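Local coordinates for protein endoglucanase A (Clostridium longisporum, PDB 6Q1I) that hydrolyses internal beta-1,4-glucosidic linkages in cellulose, lichenan and barley beta-glucan, this chain being its family 5 glycosyl hydrolase catalytic domain, at residues 189-193 and 224-229; 305-309 and 353-357. One frame throughout, in Å; residues are numbered along the deposited sequence. Where two conformers were deposited one is given.

Contact 1. Residues 189-193 and 224-229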
loop_
_atom_site.group_PDB
_atom_site.type_symbol
_atom_site.label_atom_id
_atom_site.label_comp_id
_atom_site.label_asym_id
_atom_site.label_seq_id
_atom_site.Cartn_x
_atom_site.Cartn_y
_atom_site.Cartn_z
ATOM N N LEU A 189 -10.722 -7.950 9.481
ATOM C CA LEU A 189 -11.134 -6.894 10.400
ATOM C C LEU A 189 -11.691 -7.472 11.698
ATOM O O LEU A 189 -11.391 -6.972 12.787
ATOM C CB LEU A 189 -12.172 -6.002 9.720
ATOM C CG LEU A 189 -12.734 -4.851 10.555
ATOM C CD1 LEU A 189 -11.661 -3.851 10.922
ATOM C CD2 LEU A 189 -13.859 -4.183 9.797
ATOM N N GLU A 190 -12.519 -8.513 11.604
ATOM C CA GLU A 190 -13.089 -9.105 12.810
ATOM C C GLU A 190 -11.986 -9.615 13.724
ATOM O O GLU A 190 -12.041 -9.428 14.941
ATOM C CB GLU A 190 -14.046 -10.236 12.434
ATOM C CG GLU A 190 -14.974 -10.694 13.557
ATOM C CD GLU A 190 -14.369 -11.707 14.516
ATOM O OE1 GLU A 190 -13.372 -12.388 14.175
ATOM O OE2 GLU A 190 -14.927 -11.828 15.626
ATOM N N SER A 191 -10.966 -10.249 13.145
ATOM C CA SER A 191 -9.848 -10.751 13.936
ATOM C C SER A 191 -9.059 -9.621 14.587
ATOM O O SER A 191 -8.635 -9.746 15.742
ATOM C CB SER A 191 -8.951 -11.628 13.067
ATOM O OG SER A 191 -9.649 -12.789 12.646
ATOM N N ILE A 192 -8.854 -8.514 13.867
ATOM C CA ILE A 192 -8.174 -7.356 14.447
ATOM C C ILE A 192 -8.960 -6.841 15.649
ATOM O O ILE A 192 -8.423 -6.670 16.749
ATOM C CB ILE A 192 -7.990 -6.257 13.378
ATOM C CG1 ILE A 192 -6.994 -6.690 12.290
ATOM C CG2 ILE A 192 -7.571 -4.949 14.019
ATOM C CD1 ILE A 192 -7.069 -5.860 11.015
ATOM N N ARG A 193 -10.260 -6.611 15.456
ATOM C CA ARG A 193 -11.083 -6.022 16.510
ATOM C C ARG A 193 -11.181 -6.931 17.729
ATOM O O ARG A 193 -11.229 -6.449 18.860
ATOM C CB ARG A 193 -12.489 -5.726 15.977
ATOM C CG ARG A 193 -12.555 -4.708 14.846
ATOM C CD ARG A 193 -12.101 -3.332 15.306
ATOM N NE ARG A 193 -12.213 -2.320 14.261
ATOM C CZ ARG A 193 -11.246 -1.474 13.904
ATOM N NH1 ARG A 193 -10.055 -1.493 14.487
ATOM N NH2 ARG A 193 -11.476 -0.599 12.944
ATOM N N PRO A 224 -17.766 -3.161 6.093
ATOM C CA PRO A 224 -18.337 -3.863 7.252
ATOM C C PRO A 224 -18.972 -2.891 8.240
ATOM O O PRO A 224 -18.783 -1.676 8.172
ATOM C CB PRO A 224 -17.126 -4.558 7.886
ATOM C CG PRO A 224 -16.094 -4.609 6.812
ATOM C CD PRO A 224 -16.312 -3.385 5.975
ATOM N N ASP A 225 -19.736 -3.442 9.184
ATOM C CA ASP A 225 -20.342 -2.645 10.254
ATOM C C ASP A 225 -19.250 -2.309 11.264
ATOM O O ASP A 225 -19.041 -3.003 12.264
ATOM C CB ASP A 225 -21.511 -3.380 10.896
ATOM C CG ASP A 225 -22.208 -2.549 11.967
ATOM O OD1 ASP A 225 -21.808 -1.392 12.208
ATOM O OD2 ASP A 225 -23.168 -3.053 12.579
ATOM N N ASP A 226 -18.549 -1.215 10.982
ATOM C CA ASP A 226 -17.384 -0.778 11.735
ATOM C C ASP A 226 -17.216 0.704 11.434
ATOM O O ASP A 226 -17.409 1.127 10.295
ATOM C CB ASP A 226 -16.136 -1.542 11.278
ATOM C CG ASP A 226 -14.942 -1.311 12.173
ATOM O OD1 ASP A 226 -14.711 -2.154 13.055
ATOM O OD2 ASP A 226 -14.224 -0.302 11.993
ATOM N N LYS A 227 -16.834 1.481 12.441
ATOM C CA LYS A 227 -16.787 2.928 12.286
ATOM C C LYS A 227 -15.440 3.468 11.821
ATOM O O LYS A 227 -15.345 4.674 11.568
ATOM C CB LYS A 227 -17.164 3.624 13.603
ATOM C CG LYS A 227 -18.561 3.278 14.126
ATOM C CD LYS A 227 -19.619 3.301 13.025
ATOM C CE LYS A 227 -21.039 3.300 13.592
ATOM N NZ LYS A 227 -21.231 2.293 14.679
ATOM N N ASN A 228 -14.403 2.631 11.699
ATOM C CA ASN A 228 -13.043 3.113 11.424
ATOM C C ASN A 228 -12.371 2.339 10.296
ATOM O O ASN A 228 -11.215 1.919 10.391
ATOM C CB ASN A 228 -12.215 3.112 12.695
ATOM C CG ASN A 228 -12.715 4.120 13.671
ATOM O OD1 ASN A 228 -12.699 5.317 13.386
ATOM N ND2 ASN A 228 -13.249 3.650 14.791
ATOM N N VAL A 229 -13.079 2.214 9.184
ATOM C CA VAL A 229 -12.585 1.593 7.959
ATOM C C VAL A 229 -12.168 2.673 6.971
ATOM O O VAL A 229 -12.798 3.736 6.873
ATOM C CB VAL A 229 -13.670 0.683 7.347
ATOM C CG1 VAL A 229 -13.294 0.232 5.928
ATOM C CG2 VAL A 229 -13.919 -0.514 8.265
#

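Contact 2. Residues 305-309 and 353-357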
loop_
_atom_site.group_PDB
_atom_site.type_symbol
_atom_site.label_atom_id
_atom_site.label_comp_id
_atom_site.label_asym_id
_atom_site.label_seq_id
_atom_site.Cartn_x
_atom_site.Cartn_y
_atom_site.Cartn_z
ATOM N N THR A 305 -1.147 17.371 -5.393
ATOM C CA THR A 305 -1.992 18.539 -5.141
ATOM C C THR A 305 -3.465 18.181 -5.288
ATOM O O THR A 305 -4.285 18.499 -4.425
ATOM C CB THR A 305 -1.642 19.683 -6.100
ATOM O OG1 THR A 305 -0.271 20.065 -5.949
ATOM C CG2 THR A 305 -2.507 20.905 -5.816
ATOM N N ALA A 306 -3.811 17.491 -6.373
ATOM C CA ALA A 306 -5.205 17.157 -6.638
ATOM C C ALA A 306 -5.750 16.194 -5.592
ATOM O O ALA A 306 -6.893 16.329 -5.138
ATOM C CB ALA A 306 -5.327 16.544 -8.032
ATOM N N ALA A 307 -4.948 15.218 -5.188
ATOM C CA ALA A 307 -5.402 14.279 -4.175
ATOM C C ALA A 307 -5.552 14.966 -2.826
ATOM O O ALA A 307 -6.559 14.781 -2.131
ATOM C CB ALA A 307 -4.416 13.129 -4.080
ATOM N N GLN A 308 -4.560 15.767 -2.434
ATOM C CA GLN A 308 -4.617 16.418 -1.130
ATOM C C GLN A 308 -5.730 17.460 -1.053
ATOM O O GLN A 308 -6.343 17.622 0.010
ATOM C CB GLN A 308 -3.242 16.985 -0.789
ATOM C CG GLN A 308 -2.260 15.898 -0.363
ATOM C CD GLN A 308 -2.625 15.353 0.992
ATOM O OE1 GLN A 308 -2.340 15.977 2.011
ATOM N NE2 GLN A 308 -3.310 14.213 1.015
ATOM N N LYS A 309 -6.023 18.171 -2.148
ATOM C CA LYS A 309 -7.167 19.083 -2.172
ATOM C C LYS A 309 -8.468 18.355 -1.878
ATOM O O LYS A 309 -9.427 18.962 -1.391
ATOM C CB LYS A 309 -7.281 19.750 -3.547
ATOM C CG LYS A 309 -6.330 20.913 -3.770
ATOM C CD LYS A 309 -6.524 21.542 -5.152
ATOM C CE LYS A 309 -5.662 22.785 -5.337
ATOM N NZ LYS A 309 -5.666 23.274 -6.746
ATOM N N TYR A 353 2.265 18.532 -1.929
ATOM C CA TYR A 353 1.713 18.520 -0.579
ATOM C C TYR A 353 1.647 19.934 -0.003
ATOM O O TYR A 353 0.613 20.355 0.531
ATOM C CB TYR A 353 2.551 17.594 0.317
ATOM C CG TYR A 353 2.178 17.728 1.769
ATOM C CD1 TYR A 353 1.013 17.158 2.263
ATOM C CD2 TYR A 353 2.953 18.476 2.633
ATOM C CE1 TYR A 353 0.639 17.315 3.583
ATOM C CE2 TYR A 353 2.594 18.640 3.957
ATOM C CZ TYR A 353 1.430 18.062 4.424
ATOM O OH TYR A 353 1.052 18.231 5.736
ATOM N N LYS A 354 2.738 20.691 -0.127
ATOM C CA LYS A 354 2.792 22.043 0.422
ATOM C C LYS A 354 1.888 23.021 -0.319
ATOM O O LYS A 354 1.542 24.071 0.233
ATOM C CB LYS A 354 4.238 22.534 0.408
ATOM C CG LYS A 354 5.138 21.826 1.411
ATOM C CD LYS A 354 4.651 21.970 2.850
ATOM C CE LYS A 354 4.513 23.423 3.289
ATOM N NZ LYS A 354 3.914 23.515 4.649
ATOM N N ASN A 355 1.505 22.715 -1.557
ATOM C CA ASN A 355 0.527 23.547 -2.245
ATOM C C ASN A 355 -0.780 23.597 -1.473
ATOM O O ASN A 355 -1.510 24.591 -1.541
ATOM C CB ASN A 355 0.232 22.983 -3.639
ATOM C CG ASN A 355 1.343 23.237 -4.637
ATOM O OD1 ASN A 355 2.164 24.139 -4.466
ATOM N ND2 ASN A 355 1.350 22.455 -5.713
ATOM N N VAL A 356 -1.095 22.528 -0.749
ATOM C CA VAL A 356 -2.358 22.397 -0.040
ATOM C C VAL A 356 -2.194 22.659 1.449
ATOM O O VAL A 356 -3.065 23.265 2.076
ATOM C CB VAL A 356 -2.938 20.987 -0.295
ATOM C CG1 VAL A 356 -4.246 20.811 0.453
ATOM C CG2 VAL A 356 -3.127 20.758 -1.801
ATOM N N HIS A 357 -1.095 22.186 2.024
ATOM C CA HIS A 357 -0.859 22.280 3.453
ATOM C C HIS A 357 0.373 23.126 3.715
ATOM O O HIS A 357 1.478 22.629 3.922
ATOM C CB HIS A 357 -0.695 20.882 4.036
ATOM C CG HIS A 357 -1.914 20.030 3.892
ATOM N ND1 HIS A 357 -3.025 20.183 4.694
ATOM C CD2 HIS A 357 -2.195 19.010 3.048
ATOM C CE1 HIS A 357 -3.937 19.291 4.350
ATOM N NE2 HIS A 357 -3.459 18.567 3.353
ATOM O OXT HIS A 357 0.255 24.349 3.726
HETATM O O HOH W 1 -5.521 16.721 2.564
#

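Contact 1. Residues 189-193 and 224-229
R193 meets D226 side-on, with two nitrogens serving one carboxylate oxygen each: NE reaches OD1 of D226 at 2.8 Å, nearly straight at 175°, and NH2 of R193 reaches OD2 of D226 at 2.9 Å. Both oxygens are approached on their syn side, and the two flat groups are only 17° from coplanar. Against one face of the guanidinium lies the closely packed part. L189, its CG anti to the backbone N (chi1 179°), sends CD2 forward to within 3.8 Å of both CG of P224 and CB of D226, with CG2 of V229 slightly farther off, while its CD1 sits 3.5 Å from the guanidinium plane, toward the rim. The setting is the eight-stranded TIM barrel: helix 175-194 is here joined to the loop that leads into strand 229-234, and L189 and R193 also rest on V204 of the intervening strand 204-208. L189 and V229 are buried, whereas R193, D226, P224 and N228 form the partly exposed side. The loop holds D226 in an Asx turn, N228 N donating to OD2 of D226 at 3.0 Å on the anti side, from the opposite face to R193 NH2. R193 NH1 turns instead to the carbonyls of N199 and R202.

Contact 2. Residues 305-309 and 353-357
V356 fits against the 305-309 part of helix 293-309, its two methyls dividing the work. CG2 lies 3.7 Å from the carbonyl O of T305 and 3.8 Å from CG of K309, and it also touches CB of Q308; CG1 faces the carbonyl O of Q308. Beside the valine the amide of N355 crosses T305 at about a right angle, and its ND2 donates to OG1 of T305 at 2.9 Å, with the hydroxyl oxygen close to the amide plane. On the other flank Q308 bends at chi2 (-71°), which carries OE1 round to the edge of the Y353 ring, 3.6 Å from CD1, and to 3.1 Å from NE2 of H357. A water bridges Q308 and H357, donating to the carbonyl O of Q308 and lying in the plane of the H357 ring at 2.9 Å from NE2. The elements so joined are helices 293-309 and 343-356, neighbours on the outside of the TIM barrel, and H357 ends the chain. Farther out, OE2 of E301 takes ND2 of N355, and OG1 of T305 is also hydrogen-bonded to the carbonyls of E301 and G352. NZ of K354 donates to one oxygen of the C-terminal carboxylate, H357 O, at 2.7 Å, in its plane on a lone pair.

Overall arrangement
The two contacts share no helix, strand or loop: their centres are 29 Å apart, their nearest atoms about 15 Å, and contact 1 is complete along the chain before contact 2 begins. Both lie on the outer layer of the barrel, away from the presumed catalytic positions. Contact 1 is the more deeply set, partly buried where a helix meets a loop against a barrel strand, and it relies on one charged pair backed by an aliphatic side chain. Contact 2 is a surface contact between helix 293-309 and the C-terminal helix 343-356; it buries more area, 313 against 206 Å², yet uses amide, hydroxyl and water-mediated links around a valine.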